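RNA-dependent RNA Polymerase (Bombyx mori cytoplasmic polyhedrosis virus, PDB 6TZ0) catalyses RNA-templated RNA synthesis, transcribing the double-stranded RNA genome of the virus and probably also replicating it by making minus strands. Local coordinates at residues A1176-F1181 / P1204-Y1209; L874-S879 / L1019-F1024; E379-K384 / K585-F590. All coordinates share one frame; numbering follows the deposited sequence.

Interaction 1: A1176-F1181 / P1204-Y1209; sequences ALYNIF and PGLIAY
The phenol oxygen of Tyr1178 is the polar atom in this otherwise hydrocarbon contact: OH is hydrogen-bonded to the backbone O of Tyr1168, and beside that bond it touches CD1 of Ile1207 at 3.8 Å. The two side chains cross at about a right angle, the methyl end of the isoleucine meeting the hydroxyl rather than the ring. Leu1206 does the rest with both of its branches. With CG anti to the backbone N (chi1 -168°), its CD2 lies near the plane of the Tyr1178 ring, 4.3 Å from CE1 at the edge, while CD1 comes obliquely to CE2 of Phe1181 at 4.2 Å. The Phe1181 ring also carries the carbonyl O of Leu1177 over one face, offset to the rim, and stacks with Tyr1022. Only these side-chain ends bridge the gap, for the axes of the two helical segments stay 13.9 Å apart and run nearer antiparallel than parallel (143°). Met1200 and Leu1202 of strand 1196-1202 pack against Tyr1178. Chemically, dispersion between methyl groups and the two aromatic side chains joins these C-terminal helices, while the single buried hydroxyl is satisfied by a loop carbonyl and probably fixes the direction of the phenol.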
ATOM      1  N   ALA A1176      41.713  14.219  -1.924  1.00 51.70           N
ATOM      2  CA  ALA A1176      40.298  14.073  -1.607  1.00 51.70           C
ATOM      3  C   ALA A1176      39.999  14.347  -0.141  1.00 51.70           C
ATOM      4  O   ALA A1176      38.950  14.912   0.181  1.00 51.70           O
ATOM      5  CB  ALA A1176      39.837  12.666  -1.970  1.00 51.70           C
ATOM      6  N   LEU A1177      40.929  13.959   0.730  1.00 48.49           N
ATOM      7  CA  LEU A1177      40.802  14.178   2.165  1.00 48.49           C
ATOM      8  C   LEU A1177      40.781  15.662   2.506  1.00 48.49           C
ATOM      9  O   LEU A1177      39.974  16.102   3.318  1.00 48.49           O
ATOM     10  CB  LEU A1177      41.951  13.499   2.907  1.00 48.49           C
ATOM     11  CG  LEU A1177      41.996  13.714   4.419  1.00 48.49           C
ATOM     12  CD1 LEU A1177      40.840  12.999   5.094  1.00 48.49           C
ATOM     13  CD2 LEU A1177      43.320  13.233   4.986  1.00 48.49           C
ATOM     14  N   TYR A1178      41.659  16.437   1.876  1.00 47.39           N
ATOM     15  CA  TYR A1178      41.694  17.875   2.112  1.00 47.39           C
ATOM     16  C   TYR A1178      40.515  18.570   1.443  1.00 47.39           C
ATOM     17  O   TYR A1178      40.034  19.594   1.946  1.00 47.39           O
ATOM     18  CB  TYR A1178      43.006  18.463   1.597  1.00 47.39           C
ATOM     19  CG  TYR A1178      44.271  17.949   2.253  1.00 47.39           C
ATOM     20  CD1 TYR A1178      44.249  17.331   3.495  1.00 47.39           C
ATOM     21  CD2 TYR A1178      45.491  18.043   1.594  1.00 47.39           C
ATOM     22  CE1 TYR A1178      45.406  16.847   4.070  1.00 47.39           C
ATOM     23  CE2 TYR A1178      46.650  17.560   2.160  1.00 47.39           C
ATOM     24  CZ  TYR A1178      46.600  16.962   3.397  1.00 47.39           C
ATOM     25  OH  TYR A1178      47.750  16.485   3.973  1.00 47.39           O
ATOM     26  N   ASN A1179      40.036  18.023   0.319  1.00 46.64           N
ATOM     27  CA  ASN A1179      38.818  18.541  -0.301  1.00 46.64           C
ATOM     28  C   ASN A1179      37.611  18.348   0.602  1.00 46.64           C
ATOM     29  O   ASN A1179      36.743  19.221   0.683  1.00 46.64           O
ATOM     30  CB  ASN A1179      38.572  17.860  -1.645  1.00 46.64           C
ATOM     31  CG  ASN A1179      39.543  18.298  -2.705  1.00 46.64           C
ATOM     32  OD1 ASN A1179      39.923  19.462  -2.766  1.00 46.64           O
ATOM     33  ND2 ASN A1179      39.930  17.374  -3.568  1.00 46.64           N
ATOM     34  N   ILE A1180      37.546  17.209   1.293  1.00 45.44           N
ATOM     35  CA  ILE A1180      36.472  16.966   2.252  1.00 45.44           C
ATOM     36  C   ILE A1180      36.578  17.916   3.438  1.00 45.44           C
ATOM     37  O   ILE A1180      35.562  18.445   3.912  1.00 45.44           O
ATOM     38  CB  ILE A1180      36.481  15.485   2.679  1.00 45.44           C
ATOM     39  CG1 ILE A1180      35.935  14.623   1.543  1.00 45.44           C
ATOM     40  CG2 ILE A1180      35.730  15.245   3.971  1.00 45.44           C
ATOM     41  CD1 ILE A1180      36.063  13.167   1.776  1.00 45.44           C
ATOM     42  N   PHE A1181      37.809  18.157   3.918  1.00 45.12           N
ATOM     43  CA  PHE A1181      38.050  19.138   4.982  1.00 45.12           C
ATOM     44  C   PHE A1181      37.508  20.511   4.614  1.00 45.12           C
ATOM     45  O   PHE A1181      36.707  21.101   5.357  1.00 45.12           O
ATOM     46  CB  PHE A1181      39.546  19.267   5.270  1.00 45.12           C
ATOM     47  CG  PHE A1181      40.140  18.119   6.020  1.00 45.12           C
ATOM     48  CD1 PHE A1181      39.353  17.114   6.550  1.00 45.12           C
ATOM     49  CD2 PHE A1181      41.504  18.082   6.237  1.00 45.12           C
ATOM     50  CE1 PHE A1181      39.922  16.078   7.248  1.00 45.12           C
ATOM     51  CE2 PHE A1181      42.075  17.057   6.941  1.00 45.12           C
ATOM     52  CZ  PHE A1181      41.280  16.056   7.455  1.00 45.12           C
ATOM     53  N   PRO A1204      51.162  18.708  12.591  1.00 54.64           N
ATOM     54  CA  PRO A1204      52.212  17.741  12.227  1.00 54.64           C
ATOM     55  C   PRO A1204      51.873  16.309  12.596  1.00 54.64           C
ATOM     56  O   PRO A1204      52.354  15.376  11.941  1.00 54.64           O
ATOM     57  CB  PRO A1204      53.433  18.253  13.002  1.00 54.64           C
ATOM     58  CG  PRO A1204      53.168  19.692  13.205  1.00 54.64           C
ATOM     59  CD  PRO A1204      51.694  19.808  13.409  1.00 54.64           C
ATOM     60  N   GLY A1205      51.046  16.112  13.621  1.00 55.50           N
ATOM     61  CA  GLY A1205      50.511  14.796  13.899  1.00 55.50           C
ATOM     62  C   GLY A1205      49.562  14.295  12.832  1.00 55.50           C
ATOM     63  O   GLY A1205      49.501  13.092  12.579  1.00 55.50           O
ATOM     64  N   LEU A1206      48.830  15.201  12.179  1.00 54.09           N
ATOM     65  CA  LEU A1206      47.980  14.795  11.062  1.00 54.09           C
ATOM     66  C   LEU A1206      48.822  14.328   9.882  1.00 54.09           C
ATOM     67  O   LEU A1206      48.503  13.315   9.251  1.00 54.09           O
ATOM     68  CB  LEU A1206      47.060  15.948  10.657  1.00 54.09           C
ATOM     69  CG  LEU A1206      45.873  15.758   9.703  1.00 54.09           C
ATOM     70  CD1 LEU A1206      44.815  16.762  10.074  1.00 54.09           C
ATOM     71  CD2 LEU A1206      46.229  15.939   8.234  1.00 54.09           C
ATOM     72  N   ILE A1207      49.910  15.048   9.589  1.00 54.31           N
ATOM     73  CA  ILE A1207      50.832  14.648   8.529  1.00 54.31           C
ATOM     74  C   ILE A1207      51.491  13.320   8.872  1.00 54.31           C
ATOM     75  O   ILE A1207      51.626  12.436   8.017  1.00 54.31           O
ATOM     76  CB  ILE A1207      51.878  15.755   8.300  1.00 54.31           C
ATOM     77  CG1 ILE A1207      51.193  17.087   7.997  1.00 54.31           C
ATOM     78  CG2 ILE A1207      52.811  15.391   7.167  1.00 54.31           C
ATOM     79  CD1 ILE A1207      50.322  17.056   6.773  1.00 54.31           C
ATOM     80  N   ALA A1208      51.873  13.148  10.141  1.00 55.25           N
ATOM     81  CA  ALA A1208      52.499  11.910  10.587  1.00 55.25           C
ATOM     82  C   ALA A1208      51.528  10.739  10.565  1.00 55.25           C
ATOM     83  O   ALA A1208      51.943   9.597  10.355  1.00 55.25           O
ATOM     84  CB  ALA A1208      53.071  12.097  11.991  1.00 55.25           C
ATOM     85  N   TYR A1209      50.241  10.999  10.781  1.00 56.91           N
ATOM     86  CA  TYR A1209      49.255   9.933  10.709  1.00 56.91           C
ATOM     87  C   TYR A1209      48.928   9.567   9.270  1.00 56.91           C
ATOM     88  O   TYR A1209      48.646   8.401   8.981  1.00 56.91           O
ATOM     89  CB  TYR A1209      47.981  10.338  11.452  1.00 56.91           C
ATOM     90  CG  TYR A1209      46.951   9.238  11.499  1.00 56.91           C
ATOM     91  CD1 TYR A1209      47.091   8.172  12.375  1.00 56.91           C
ATOM     92  CD2 TYR A1209      45.848   9.255  10.655  1.00 56.91           C
ATOM     93  CE1 TYR A1209      46.165   7.156  12.413  1.00 56.91           C
ATOM     94  CE2 TYR A1209      44.913   8.242  10.688  1.00 56.91           C
ATOM     95  CZ  TYR A1209      45.078   7.198  11.569  1.00 56.91           C
ATOM     96  OH  TYR A1209      44.152   6.188  11.608  1.00 56.91           O
TER

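Interaction 2: L874-S879 / L1019-F1024; sequences LLYDVS and LHLYEF
Tyr876 illustrates how one aromatic side chain on a helix can meet two successive residues of a loop and still satisfy its polar end. Its CB is directed toward 1019-1024, and with chi1 -66°, CG anti to its own carbonyl carbon, the ring is carried obliquely toward Leu1021 and His1020. CG is 4.2 Å from CD2 of Leu1021, and CD1 is closer to the same methyl at 3.9 Å. At the other ortho carbon, and on the same side of the ring plane, CD2 lies 4.3 Å from CB of His1020, with CE2 near the imidazole. The two rings are almost parallel, their planes at 9°, but they are slid so far apart (centroids 5.9 Å) that they barely overlap, and this is no full stack. At the tip, OH is hydrogen-bonded to OD2 of Asp1017, just before the loop segment; His1020 ND1 pairs with the backbone O of that same residue, which probably helps to hold both rings in place.

One helix position on, OD1 of Asp877 stands 4.3 Å from OE2 of Glu1023. Arg852 forms a salt bridge with Asp877 OD1, and Arg873 makes a weak, long ion pair with Glu1023, so the proximity of the two carboxylates is probably moderated by these cations. Met884 of helix 881-886 packs on both Tyr876 and Leu1021. Leu1021 is the centre of an inverse gamma turn, the tight bend by which the chain enters strand 1022-1027, an outer strand of a small mixed sheet in the C-terminal region.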
ATOM      1  N   LEU A 874      34.056  19.029  17.445  1.00 49.95           N
ATOM      2  CA  LEU A 874      33.693  20.115  18.349  1.00 49.95           C
ATOM      3  C   LEU A 874      34.432  20.010  19.678  1.00 49.95           C
ATOM      4  O   LEU A 874      34.723  21.037  20.305  1.00 49.95           O
ATOM      5  CB  LEU A 874      32.182  20.122  18.572  1.00 49.95           C
ATOM      6  CG  LEU A 874      31.591  21.301  19.344  1.00 49.95           C
ATOM      7  CD1 LEU A 874      31.796  22.587  18.568  1.00 49.95           C
ATOM      8  CD2 LEU A 874      30.127  21.068  19.642  1.00 49.95           C
ATOM      9  N   LEU A 875      34.771  18.784  20.099  1.00 53.38           N
ATOM     10  CA  LEU A 875      35.570  18.575  21.305  1.00 53.38           C
ATOM     11  C   LEU A 875      36.941  19.219  21.187  1.00 53.38           C
ATOM     12  O   LEU A 875      37.482  19.720  22.178  1.00 53.38           O
ATOM     13  CB  LEU A 875      35.748  17.081  21.567  1.00 53.38           C
ATOM     14  CG  LEU A 875      34.550  16.175  21.819  1.00 53.38           C
ATOM     15  CD1 LEU A 875      35.023  14.732  21.898  1.00 53.38           C
ATOM     16  CD2 LEU A 875      33.829  16.573  23.083  1.00 53.38           C
ATOM     17  N   TYR A 876      37.511  19.214  19.990  1.00 54.52           N
ATOM     18  CA  TYR A 876      38.813  19.808  19.743  1.00 54.52           C
ATOM     19  C   TYR A 876      38.713  21.280  19.392  1.00 54.52           C
ATOM     20  O   TYR A 876      39.640  22.042  19.683  1.00 54.52           O
ATOM     21  CB  TYR A 876      39.510  19.042  18.622  1.00 54.52           C
ATOM     22  CG  TYR A 876      39.852  17.627  19.002  1.00 54.52           C
ATOM     23  CD1 TYR A 876      41.030  17.340  19.672  1.00 54.52           C
ATOM     24  CD2 TYR A 876      38.985  16.582  18.720  1.00 54.52           C
ATOM     25  CE1 TYR A 876      41.349  16.048  20.028  1.00 54.52           C
ATOM     26  CE2 TYR A 876      39.291  15.288  19.078  1.00 54.52           C
ATOM     27  CZ  TYR A 876      40.476  15.030  19.732  1.00 54.52           C
ATOM     28  OH  TYR A 876      40.798  13.749  20.097  1.00 54.52           O
ATOM     29  N   ASP A 877      37.601  21.691  18.782  1.00 53.94           N
ATOM     30  CA  ASP A 877      37.378  23.100  18.480  1.00 53.94           C
ATOM     31  C   ASP A 877      37.190  23.911  19.756  1.00 53.94           C
ATOM     32  O   ASP A 877      37.648  25.055  19.839  1.00 53.94           O
ATOM     33  CB  ASP A 877      36.163  23.242  17.561  1.00 53.94           C
ATOM     34  CG  ASP A 877      36.079  24.600  16.894  1.00 53.94           C
ATOM     35  OD1 ASP A 877      37.000  25.423  17.061  1.00 53.94           O
ATOM     36  OD2 ASP A 877      35.072  24.854  16.201  1.00 53.94           O
ATOM     37  N   VAL A 878      36.532  23.334  20.767  1.00 55.00           N
ATOM     38  CA  VAL A 878      36.423  24.014  22.058  1.00 55.00           C
ATOM     39  C   VAL A 878      37.787  24.083  22.749  1.00 55.00           C
ATOM     40  O   VAL A 878      38.102  25.067  23.432  1.00 55.00           O
ATOM     41  CB  VAL A 878      35.341  23.317  22.914  1.00 55.00           C
ATOM     42  CG1 VAL A 878      35.286  23.857  24.324  1.00 55.00           C
ATOM     43  CG2 VAL A 878      33.986  23.518  22.284  1.00 55.00           C
ATOM     44  N   SER A 879      38.658  23.106  22.497  1.00 57.77           N
ATOM     45  CA  SER A 879      39.985  23.037  23.097  1.00 57.77           C
ATOM     46  C   SER A 879      41.023  23.942  22.415  1.00 57.77           C
ATOM     47  O   SER A 879      42.220  23.724  22.645  1.00 57.77           O
ATOM     48  CB  SER A 879      40.487  21.592  23.088  1.00 57.77           C
ATOM     49  OG  SER A 879      39.647  20.762  23.865  1.00 57.77           O
ATOM     50  N   LEU A1019      43.074  13.459  12.670  1.00 52.83           N
ATOM     51  CA  LEU A1019      42.569  14.047  11.439  1.00 52.83           C
ATOM     52  C   LEU A1019      41.609  15.201  11.681  1.00 52.83           C
ATOM     53  O   LEU A1019      41.296  15.925  10.735  1.00 52.83           O
ATOM     54  CB  LEU A1019      41.870  12.986  10.592  1.00 52.83           C
ATOM     55  CG  LEU A1019      42.743  11.879  10.006  1.00 52.83           C
ATOM     56  CD1 LEU A1019      41.901  10.875   9.251  1.00 52.83           C
ATOM     57  CD2 LEU A1019      43.816  12.465   9.107  1.00 52.83           C
ATOM     58  N   HIS A1020      41.125  15.392  12.908  1.00 52.42           N
ATOM     59  CA  HIS A1020      40.299  16.558  13.180  1.00 52.42           C
ATOM     60  C   HIS A1020      41.111  17.835  13.322  1.00 52.42           C
ATOM     61  O   HIS A1020      40.525  18.919  13.318  1.00 52.42           O
ATOM     62  CB  HIS A1020      39.470  16.369  14.453  1.00 52.42           C
ATOM     63  CG  HIS A1020      38.501  15.232  14.386  1.00 52.42           C
ATOM     64  ND1 HIS A1020      38.773  13.996  14.925  1.00 52.42           N
ATOM     65  CD2 HIS A1020      37.278  15.130  13.816  1.00 52.42           C
ATOM     66  CE1 HIS A1020      37.752  13.188  14.712  1.00 52.42           C
ATOM     67  NE2 HIS A1020      36.831  13.851  14.038  1.00 52.42           N
ATOM     68  N   LEU A1021      42.435  17.742  13.419  1.00 52.61           N
ATOM     69  CA  LEU A1021      43.261  18.898  13.764  1.00 52.61           C
ATOM     70  C   LEU A1021      43.653  19.659  12.498  1.00 52.61           C
ATOM     71  O   LEU A1021      44.755  19.539  11.966  1.00 52.61           O
ATOM     72  CB  LEU A1021      44.481  18.452  14.556  1.00 52.61           C
ATOM     73  CG  LEU A1021      44.136  17.688  15.831  1.00 52.61           C
ATOM     74  CD1 LEU A1021      45.376  17.295  16.600  1.00 52.61           C
ATOM     75  CD2 LEU A1021      43.222  18.502  16.688  1.00 52.61           C
ATOM     76  N   TYR A1022      42.710  20.464  12.020  1.00 48.81           N
ATOM     77  CA  TYR A1022      42.922  21.301  10.852  1.00 48.81           C
ATOM     78  C   TYR A1022      42.121  22.582  11.004  1.00 48.81           C
ATOM     79  O   TYR A1022      41.024  22.581  11.564  1.00 48.81           O
ATOM     80  CB  TYR A1022      42.546  20.567   9.556  1.00 48.81           C
ATOM     81  CG  TYR A1022      41.104  20.138   9.422  1.00 48.81           C
ATOM     82  CD1 TYR A1022      40.678  18.913   9.897  1.00 48.81           C
ATOM     83  CD2 TYR A1022      40.181  20.941   8.775  1.00 48.81           C
ATOM     84  CE1 TYR A1022      39.368  18.514   9.766  1.00 48.81           C
ATOM     85  CE2 TYR A1022      38.873  20.555   8.643  1.00 48.81           C
ATOM     86  CZ  TYR A1022      38.475  19.342   9.133  1.00 48.81           C
ATOM     87  OH  TYR A1022      37.166  18.966   8.988  1.00 48.81           O
ATOM     88  N   GLU A1023      42.676  23.682  10.500  1.00 47.94           N
ATOM     89  CA  GLU A1023      42.020  24.977  10.582  1.00 47.94           C
ATOM     90  C   GLU A1023      42.170  25.748   9.282  1.00 47.94           C
ATOM     91  O   GLU A1023      42.891  25.349   8.368  1.00 47.94           O
ATOM     92  CB  GLU A1023      42.538  25.808  11.758  1.00 47.94           C
ATOM     93  CG  GLU A1023      41.824  25.488  13.043  1.00 47.94           C
ATOM     94  CD  GLU A1023      40.375  25.946  12.994  1.00 47.94           C
ATOM     95  OE1 GLU A1023      40.109  27.005  12.384  1.00 47.94           O
ATOM     96  OE2 GLU A1023      39.498  25.244  13.534  1.00 47.94           O
ATOM     97  N   PHE A1024      41.467  26.875   9.224  1.00 45.31           N
ATOM     98  CA  PHE A1024      41.307  27.661   8.010  1.00 45.31           C
ATOM     99  C   PHE A1024      41.467  29.127   8.358  1.00 45.31           C
ATOM    100  O   PHE A1024      40.705  29.659   9.169  1.00 45.31           O
ATOM    101  CB  PHE A1024      39.937  27.411   7.375  1.00 45.31           C
ATOM    102  CG  PHE A1024      39.792  26.052   6.779  1.00 45.31           C
ATOM    103  CD1 PHE A1024      40.211  25.802   5.487  1.00 45.31           C
ATOM    104  CD2 PHE A1024      39.277  25.010   7.527  1.00 45.31           C
ATOM    105  CE1 PHE A1024      40.087  24.545   4.942  1.00 45.31           C
ATOM    106  CE2 PHE A1024      39.159  23.752   6.989  1.00 45.31           C
ATOM    107  CZ  PHE A1024      39.563  23.518   5.698  1.00 45.31           C
TER

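Interaction 3: E379-K384 / K585-F590; sequences ESLKQK and KNMEVF
Flat groups stand around, not within, the contact that Leu381 makes with Met587 and Val589. The ring of Phe590 meets that of His378 with planes at about 10° and packs on Ala302 of Viral structural protein 4, a separate chain, while the indole of Trp606 uses its NE1 to bond the backbone O of Leu381. Two weak hydrogen bonds reach the Gln383 amide: Ser380 OG to OE1 at 3.3 Å, and NE2 with Asp561 OD1.

The meeting itself is aliphatic. CD1 of Leu381 carries all of it, lying 3.7 Å from CG2 of Val589 and, more loosely, 4.4 Å from CE of Met587. The leucine and valine side chains pass one another at a slant. Val589 holds CG2 anti to its backbone N, the branch that does the touching, whereas Met587 reaches in from farther off on a fully extended chain (chi1 -178°, chi3 171°) and offers only its terminal methyl.

Strands 380-384 and 585-591 are not neighbours: strand 370-375 runs between them, antiparallel to both, in a four-stranded antiparallel sheet. The alpha carbons of Leu381 and Val589 are accordingly 8.9 Å apart, and the side chains make contact past the middle strand, where Val589 also packs on Met373. A classic beta bulge sets Leu381 and Lys382 together opposite Met373, at the corner where the strand turns. Across the two segments the attraction is therefore van der Waals contact between methyl groups, nondirectional and modest in area, whereas backbone hydrogen bonds tie each strand to a direct neighbour in the sheet, 380-384 to 370-375 and 585-591 to 598-602.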
ATOM      1  N   GLU A 379     -15.721 -18.024 -19.220  1.00 24.79           N
ATOM      2  CA  GLU A 379     -14.864 -16.963 -18.723  1.00 24.79           C
ATOM      3  C   GLU A 379     -13.857 -16.565 -19.795  1.00 24.79           C
ATOM      4  O   GLU A 379     -13.389 -17.398 -20.571  1.00 24.79           O
ATOM      5  CB  GLU A 379     -14.149 -17.433 -17.461  1.00 24.79           C
ATOM      6  CG  GLU A 379     -15.105 -17.771 -16.336  1.00 24.79           C
ATOM      7  CD  GLU A 379     -14.420 -18.434 -15.164  1.00 24.79           C
ATOM      8  OE1 GLU A 379     -13.220 -18.753 -15.269  1.00 24.79           O
ATOM      9  OE2 GLU A 379     -15.087 -18.647 -14.132  1.00 24.79           O
ATOM     10  N   SER A 380     -13.523 -15.280 -19.835  1.00 21.37           N
ATOM     11  CA  SER A 380     -12.788 -14.724 -20.961  1.00 21.37           C
ATOM     12  C   SER A 380     -11.305 -15.054 -20.890  1.00 21.37           C
ATOM     13  O   SER A 380     -10.670 -14.903 -19.843  1.00 21.37           O
ATOM     14  CB  SER A 380     -12.979 -13.212 -21.015  1.00 21.37           C
ATOM     15  OG  SER A 380     -12.241 -12.642 -22.075  1.00 21.37           O
ATOM     16  N   LEU A 381     -10.759 -15.495 -22.019  1.00 21.50           N
ATOM     17  CA  LEU A 381      -9.333 -15.695 -22.216  1.00 21.50           C
ATOM     18  C   LEU A 381      -8.720 -14.720 -23.207  1.00 21.50           C
ATOM     19  O   LEU A 381      -7.516 -14.480 -23.151  1.00 21.50           O
ATOM     20  CB  LEU A 381      -9.064 -17.125 -22.692  1.00 21.50           C
ATOM     21  CG  LEU A 381      -9.191 -18.253 -21.676  1.00 21.50           C
ATOM     22  CD1 LEU A 381      -9.195 -19.569 -22.351  1.00 21.50           C
ATOM     23  CD2 LEU A 381      -8.010 -18.213 -20.767  1.00 21.50           C
ATOM     24  N   LYS A 382      -9.524 -14.137 -24.089  1.00 21.30           N
ATOM     25  CA  LYS A 382      -9.045 -13.224 -25.111  1.00 21.30           C
ATOM     26  C   LYS A 382     -10.189 -12.306 -25.500  1.00 21.30           C
ATOM     27  O   LYS A 382     -11.312 -12.765 -25.704  1.00 21.30           O
ATOM     28  CB  LYS A 382      -8.536 -13.987 -26.328  1.00 21.30           C
ATOM     29  CG  LYS A 382      -7.824 -13.155 -27.350  1.00 21.30           C
ATOM     30  CD  LYS A 382      -7.407 -14.027 -28.504  1.00 21.30           C
ATOM     31  CE  LYS A 382      -6.336 -15.009 -28.078  1.00 21.30           C
ATOM     32  NZ  LYS A 382      -5.063 -14.318 -27.745  1.00 21.30           N
ATOM     33  N   GLN A 383      -9.898 -11.016 -25.622  1.00 21.60           N
ATOM     34  CA  GLN A 383     -10.956 -10.039 -25.824  1.00 21.60           C
ATOM     35  C   GLN A 383     -10.392  -8.788 -26.480  1.00 21.60           C
ATOM     36  O   GLN A 383      -9.189  -8.530 -26.440  1.00 21.60           O
ATOM     37  CB  GLN A 383     -11.646  -9.730 -24.498  1.00 21.60           C
ATOM     38  CG  GLN A 383     -10.682  -9.359 -23.414  1.00 21.60           C
ATOM     39  CD  GLN A 383     -11.349  -9.221 -22.079  1.00 21.60           C
ATOM     40  OE1 GLN A 383     -12.556  -9.394 -21.962  1.00 21.60           O
ATOM     41  NE2 GLN A 383     -10.571  -8.907 -21.057  1.00 21.60           N
ATOM     42  N   LYS A 384     -11.286  -8.017 -27.092  1.00 19.94           N
ATOM     43  CA  LYS A 384     -10.897  -6.903 -27.940  1.00 19.94           C
ATOM     44  C   LYS A 384     -12.048  -5.913 -27.978  1.00 19.94           C
ATOM     45  O   LYS A 384     -13.212  -6.308 -27.922  1.00 19.94           O
ATOM     46  CB  LYS A 384     -10.550  -7.404 -29.347  1.00 19.94           C
ATOM     47  CG  LYS A 384      -9.892  -6.398 -30.263  1.00 19.94           C
ATOM     48  CD  LYS A 384      -9.536  -7.043 -31.579  1.00 19.94           C
ATOM     49  CE  LYS A 384      -8.674  -6.133 -32.427  1.00 19.94           C
ATOM     50  NZ  LYS A 384      -9.399  -4.922 -32.873  1.00 19.94           N
ATOM     51  N   LYS A 585      -0.928 -26.668 -20.249  1.00 23.19           N
ATOM     52  CA  LYS A 585      -1.634 -27.855 -20.704  1.00 23.19           C
ATOM     53  C   LYS A 585      -2.624 -27.479 -21.792  1.00 23.19           C
ATOM     54  O   LYS A 585      -2.961 -26.309 -21.972  1.00 23.19           O
ATOM     55  CB  LYS A 585      -2.366 -28.550 -19.555  1.00 23.19           C
ATOM     56  CG  LYS A 585      -3.499 -27.772 -18.929  1.00 23.19           C
ATOM     57  CD  LYS A 585      -4.135 -28.627 -17.855  1.00 23.19           C
ATOM     58  CE  LYS A 585      -5.371 -27.990 -17.267  1.00 23.19           C
ATOM     59  NZ  LYS A 585      -5.064 -26.807 -16.446  1.00 23.19           N
ATOM     60  N   ASN A 586      -3.080 -28.494 -22.520  1.00 22.93           N
ATOM     61  CA  ASN A 586      -4.166 -28.313 -23.471  1.00 22.93           C
ATOM     62  C   ASN A 586      -5.488 -28.209 -22.731  1.00 22.93           C
ATOM     63  O   ASN A 586      -5.736 -28.914 -21.753  1.00 22.93           O
ATOM     64  CB  ASN A 586      -4.233 -29.465 -24.467  1.00 22.93           C
ATOM     65  CG  ASN A 586      -3.079 -29.471 -25.429  1.00 22.93           C
ATOM     66  OD1 ASN A 586      -2.635 -28.427 -25.890  1.00 22.93           O
ATOM     67  ND2 ASN A 586      -2.586 -30.657 -25.746  1.00 22.93           N
ATOM     68  N   MET A 587      -6.355 -27.342 -23.233  1.00 25.00           N
ATOM     69  CA  MET A 587      -7.515 -26.896 -22.481  1.00 25.00           C
ATOM     70  C   MET A 587      -8.677 -26.728 -23.443  1.00 25.00           C
ATOM     71  O   MET A 587      -8.502 -26.158 -24.521  1.00 25.00           O
ATOM     72  CB  MET A 587      -7.168 -25.586 -21.771  1.00 25.00           C
ATOM     73  CG  MET A 587      -8.215 -24.968 -20.889  1.00 25.00           C
ATOM     74  SD  MET A 587      -7.465 -23.530 -20.103  1.00 25.00           S
ATOM     75  CE  MET A 587      -8.874 -22.768 -19.322  1.00 25.00           C
ATOM     76  N   GLU A 588      -9.840 -27.257 -23.076  1.00 25.62           N
ATOM     77  CA  GLU A 588     -11.029 -27.098 -23.905  1.00 25.62           C
ATOM     78  C   GLU A 588     -11.502 -25.655 -23.838  1.00 25.62           C
ATOM     79  O   GLU A 588     -11.506 -25.037 -22.771  1.00 25.62           O
ATOM     80  CB  GLU A 588     -12.129 -28.048 -23.440  1.00 25.62           C
ATOM     81  CG  GLU A 588     -13.355 -28.060 -24.317  1.00 25.62           C
ATOM     82  CD  GLU A 588     -14.416 -29.004 -23.810  1.00 25.62           C
ATOM     83  OE1 GLU A 588     -14.182 -29.657 -22.773  1.00 25.62           O
ATOM     84  OE2 GLU A 588     -15.492 -29.086 -24.439  1.00 25.62           O
ATOM     85  N   VAL A 589     -11.896 -25.102 -24.982  1.00 22.44           N
ATOM     86  CA  VAL A 589     -12.006 -23.658 -25.103  1.00 22.44           C
ATOM     87  C   VAL A 589     -13.092 -23.325 -26.119  1.00 22.44           C
ATOM     88  O   VAL A 589     -13.414 -24.132 -26.992  1.00 22.44           O
ATOM     89  CB  VAL A 589     -10.619 -23.079 -25.482  1.00 22.44           C
ATOM     90  CG1 VAL A 589     -10.301 -23.242 -26.953  1.00 22.44           C
ATOM     91  CG2 VAL A 589     -10.472 -21.687 -25.056  1.00 22.44           C
ATOM     92  N   PHE A 590     -13.689 -22.147 -25.980  1.00 23.11           N
ATOM     93  CA  PHE A 590     -14.679 -21.659 -26.928  1.00 23.11           C
ATOM     94  C   PHE A 590     -14.127 -20.484 -27.719  1.00 23.11           C
ATOM     95  O   PHE A 590     -13.252 -19.753 -27.252  1.00 23.11           O
ATOM     96  CB  PHE A 590     -15.972 -21.223 -26.244  1.00 23.11           C
ATOM     97  CG  PHE A 590     -16.763 -22.349 -25.672  1.00 23.11           C
ATOM     98  CD1 PHE A 590     -17.363 -23.272 -26.501  1.00 23.11           C
ATOM     99  CD2 PHE A 590     -16.954 -22.457 -24.310  1.00 23.11           C
ATOM    100  CE1 PHE A 590     -18.103 -24.305 -25.987  1.00 23.11           C
ATOM    101  CE2 PHE A 590     -17.703 -23.484 -23.786  1.00 23.11           C
ATOM    102  CZ  PHE A 590     -18.272 -24.413 -24.625  1.00 23.11           C
TER

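Overall arrangement
Interactions 1 and 2 belong to one continuous core in the C-terminal region, their centres 12 Å apart. Phe1181 and Leu1206 of interaction 1 both pack on 1019-1024 of interaction 2: the phenylalanine lies against Leu1019 O and Tyr1022, and the leucine against the carbonyl oxygens of Leu1019 and Leu1021. Interaction 3 belongs to the central polymerase region, its centre 72 Å from that of interaction 1 and 75 Å from that of interaction 2, on the opposite side of the chain's centre from the latter. None of the three lies at the catalytic centre, whose magnesium-binding residues are Asp547, Asp680 and Asp681 (no metal is bound here); interaction 3 instead borders Viral structural protein 4.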